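Local coordinates for magnesium and cobalt efflux protein (Bordetella parapertussis, PDB 3JTF) that probably takes part in magnesium and cobalt ion transport, and is represented by its AMP-binding pair of CBS domains, at residues N99-V104 with S112-M117. Sequence-based numbering, arbitrary orientation.
With AMP (adenosine monophosphate), chain F; SO4 (sulfate ion), chain H.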
loop_
_atom_site.group_PDB
_atom_site.type_symbol
_atom_site.label_atom_id
_atom_site.label_comp_id
_atom_site.label_asym_id
_atom_site.label_seq_id
_atom_site.Cartn_x
_atom_site.Cartn_y
_atom_site.Cartn_z
ATOM N N ASN B 99 -7.266 -6.186 -6.832
ATOM C CA ASN B 99 -7.490 -6.237 -5.402
ATOM C C ASN B 99 -6.390 -7.075 -4.684
ATOM O O ASN B 99 -6.328 -8.296 -4.856
ATOM C CB ASN B 99 -8.870 -6.864 -5.119
ATOM C CG ASN B 99 -10.042 -6.106 -5.779
ATOM O OD1 ASN B 99 -10.306 -4.970 -5.416
ATOM N ND2 ASN B 99 -10.772 -6.761 -6.731
ATOM N N HIS B 100 -5.584 -6.448 -3.830
ATOM C CA HIS B 100 -4.559 -7.169 -3.070
ATOM C C HIS B 100 -4.914 -7.410 -1.588
ATOM O O HIS B 100 -4.073 -7.831 -0.793
ATOM C CB HIS B 100 -3.182 -6.522 -3.230
ATOM C CG HIS B 100 -2.620 -6.648 -4.617
ATOM N ND1 HIS B 100 -1.429 -6.071 -4.985
ATOM C CD2 HIS B 100 -3.093 -7.273 -5.724
ATOM C CE1 HIS B 100 -1.171 -6.365 -6.249
ATOM N NE2 HIS B 100 -2.168 -7.090 -6.723
ATOM N N LEU B 101 -6.176 -7.195 -1.262
ATOM C CA LEU B 101 -6.708 -7.430 0.082
ATOM C C LEU B 101 -7.998 -8.199 -0.075
ATOM O O LEU B 101 -8.855 -7.822 -0.896
ATOM C CB LEU B 101 -6.969 -6.101 0.799
ATOM C CG LEU B 101 -7.379 -6.240 2.283
ATOM C CD1 LEU B 101 -6.862 -5.126 3.211
ATOM C CD2 LEU B 101 -8.885 -6.322 2.386
ATOM N N ALA B 102 -8.144 -9.283 0.691
ATOM C CA ALA B 102 -9.355 -10.074 0.690
ATOM C C ALA B 102 -9.837 -10.250 2.132
ATOM O O ALA B 102 -9.039 -10.271 3.061
ATOM C CB ALA B 102 -9.105 -11.482 0.038
ATOM N N ILE B 103 -11.149 -10.369 2.279
ATOM C CA ILE B 103 -11.752 -10.714 3.522
ATOM C C ILE B 103 -11.876 -12.226 3.563
ATOM O O ILE B 103 -12.306 -12.847 2.601
ATOM C CB ILE B 103 -13.149 -10.059 3.663
ATOM C CG1 ILE B 103 -13.085 -8.531 3.590
ATOM C CG2 ILE B 103 -13.853 -10.505 4.997
ATOM C CD1 ILE B 103 -12.150 -7.934 4.612
ATOM N N VAL B 104 -11.522 -12.814 4.694
ATOM C CA VAL B 104 -11.500 -14.248 4.842
ATOM C C VAL B 104 -12.769 -14.721 5.557
ATOM O O VAL B 104 -13.164 -14.146 6.595
ATOM C CB VAL B 104 -10.288 -14.677 5.655
ATOM C CG1 VAL B 104 -10.267 -16.211 5.866
ATOM C CG2 VAL B 104 -9.000 -14.156 4.990
ATOM N N SER B 112 -13.898 -14.297 9.219
ATOM C CA SER B 112 -12.796 -14.804 10.045
ATOM C C SER B 112 -11.607 -13.852 10.177
ATOM O O SER B 112 -10.804 -13.983 11.107
ATOM C CB SER B 112 -12.211 -16.073 9.408
ATOM O OG SER B 112 -13.205 -17.038 9.300
ATOM N N GLY B 113 -11.412 -12.997 9.185
ATOM C CA GLY B 113 -10.202 -12.171 9.135
ATOM C C GLY B 113 -10.027 -11.493 7.798
ATOM O O GLY B 113 -10.974 -11.382 7.018
ATOM N N LEU B 114 -8.826 -10.975 7.579
ATOM C CA LEU B 114 -8.437 -10.408 6.303
ATOM C C LEU B 114 -7.012 -10.859 5.971
ATOM O O LEU B 114 -6.261 -11.310 6.826
ATOM C CB LEU B 114 -8.618 -8.877 6.272
ATOM C CG LEU B 114 -7.673 -7.954 7.041
ATOM C CD1 LEU B 114 -6.286 -7.893 6.420
ATOM C CD2 LEU B 114 -8.281 -6.539 7.145
ATOM N N VAL B 115 -6.665 -10.779 4.710
ATOM C CA VAL B 115 -5.384 -11.248 4.231
ATOM C C VAL B 115 -5.002 -10.386 3.041
ATOM O O VAL B 115 -5.884 -9.905 2.297
ATOM C CB VAL B 115 -5.428 -12.770 3.918
ATOM C CG1 VAL B 115 -6.316 -13.049 2.732
ATOM C CG2 VAL B 115 -3.991 -13.332 3.776
ATOM N N THR B 116 -3.704 -10.138 2.909
ATOM C CA THR B 116 -3.135 -9.366 1.796
ATOM C C THR B 116 -2.048 -10.136 1.057
ATOM O O THR B 116 -1.522 -11.134 1.557
ATOM C CB THR B 116 -2.540 -7.994 2.227
ATOM O OG1 THR B 116 -1.295 -8.174 2.914
ATOM C CG2 THR B 116 -3.535 -7.152 3.097
HETATM N N MSE B 117 -1.728 -9.662 -0.150
HETATM C CA MSE B 117 -0.684 -10.303 -0.968
HETATM C C MSE B 117 0.649 -10.336 -0.258
HETATM O O MSE B 117 1.393 -11.298 -0.399
HETATM C CB MSE B 117 -0.507 -9.619 -2.329
HETATM C CG MSE B 117 0.279 -10.545 -3.347
HETATM SE SE MSE B 117 0.316 -9.665 -5.089
HETATM C CE MSE B 117 1.785 -8.420 -4.657
HETATM P P AMP F . -0.632 -2.240 4.642
HETATM O O1P AMP F . -1.857 -2.002 3.826
HETATM O O2P AMP F . 0.662 -1.980 3.945
HETATM O O3P AMP F . -0.705 -1.590 5.983
HETATM O "O5'" AMP F . -0.575 -3.784 5.033
HETATM C "C5'" AMP F . 0.455 -4.223 5.930
HETATM C "C4'" AMP F . -0.095 -5.387 6.695
HETATM O "O4'" AMP F . -1.078 -5.029 7.690
HETATM C "C3'" AMP F . -0.845 -6.308 5.727
HETATM O "O3'" AMP F . 0.056 -7.118 4.965
HETATM C "C2'" AMP F . -1.666 -7.063 6.708
HETATM O "O2'" AMP F . -0.658 -7.851 7.449
HETATM C "C1'" AMP F . -2.207 -5.909 7.567
HETATM N N9 AMP F . -3.380 -5.056 7.160
HETATM C C8 AMP F . -3.638 -4.353 6.017
HETATM N N7 AMP F . -4.814 -3.665 6.113
HETATM C C5 AMP F . -5.304 -3.902 7.353
HETATM C C6 AMP F . -6.474 -3.477 8.137
HETATM N N6 AMP F . -7.396 -2.676 7.593
HETATM N N1 AMP F . -6.628 -3.974 9.384
HETATM C C2 AMP F . -5.719 -4.770 9.952
HETATM N N3 AMP F . -4.602 -5.167 9.318
HETATM C C4 AMP F . -4.365 -4.786 8.028
HETATM S S SO4 H . -0.356 -6.113 -0.303
HETATM O O1 SO4 H . 0.075 -4.983 -1.112
HETATM O O2 SO4 H . 0.355 -7.292 -0.627
HETATM O O3 SO4 H . -0.181 -5.746 1.118
HETATM O O4 SO4 H . -1.772 -6.303 -0.491
#
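Ala102 and Val115 form one of the two hydrogen-bonded pairs of an antiparallel beta hairpin in the second CBS domain, joined by Ala102 N to Val115 O at 2.8 Å, nearly straight at 173°, and by Val115 N to Ala102 O. In the other pair Val104 N donates to Gly113 O, and Val104 O accepts Ser112 N at 2.7 Å and, weakly, Gly113 N; with two residues facing one, this is a classic beta bulge. At the other end Met117 N, in the first turn of a helix, donates to His100 O.

Side chains divide between two faces. Leu101, Ile103, Leu114 and Thr116 share the AMP face. With chi1 at 73°, Leu114 tucks CG over its own backbone, flanked by N and C, and both methyls reach the adenine, CD2 lying 3.7 Å from AMP C6. Leu101 brings CD1 to 3.8 Å from AMP N7 and also touches Thr116 CG2. Thr116, the N-cap of helix 117-126, shares a 2.7 Å hydrogen bond between Thr116 OG1 and AMP O3', either of which could be the donor. On the reverse face Val104 CG2 meets Val115 CG1 at 3.7 Å, beside Ala102 CB.

Beyond the strands, selenomethionine Met117 runs alongside His100, extended through chi2 (175°) to carry SE over one face of the His100 ring, 3.9 Å from the centroid; the bend at chi3 then turns CE back beside ND1 and CE1. A sulfate, also held by Arg40, accepts a weak bond from Met117 N.

In the four-stranded sheet the hairpin lies between strands 12-13 and 80-82. Phe94 of helix 87-96 covers Ala102 and Met117, while Pro42 of strand 40-44, in the first CBS domain, packs on Ile103 and Leu114.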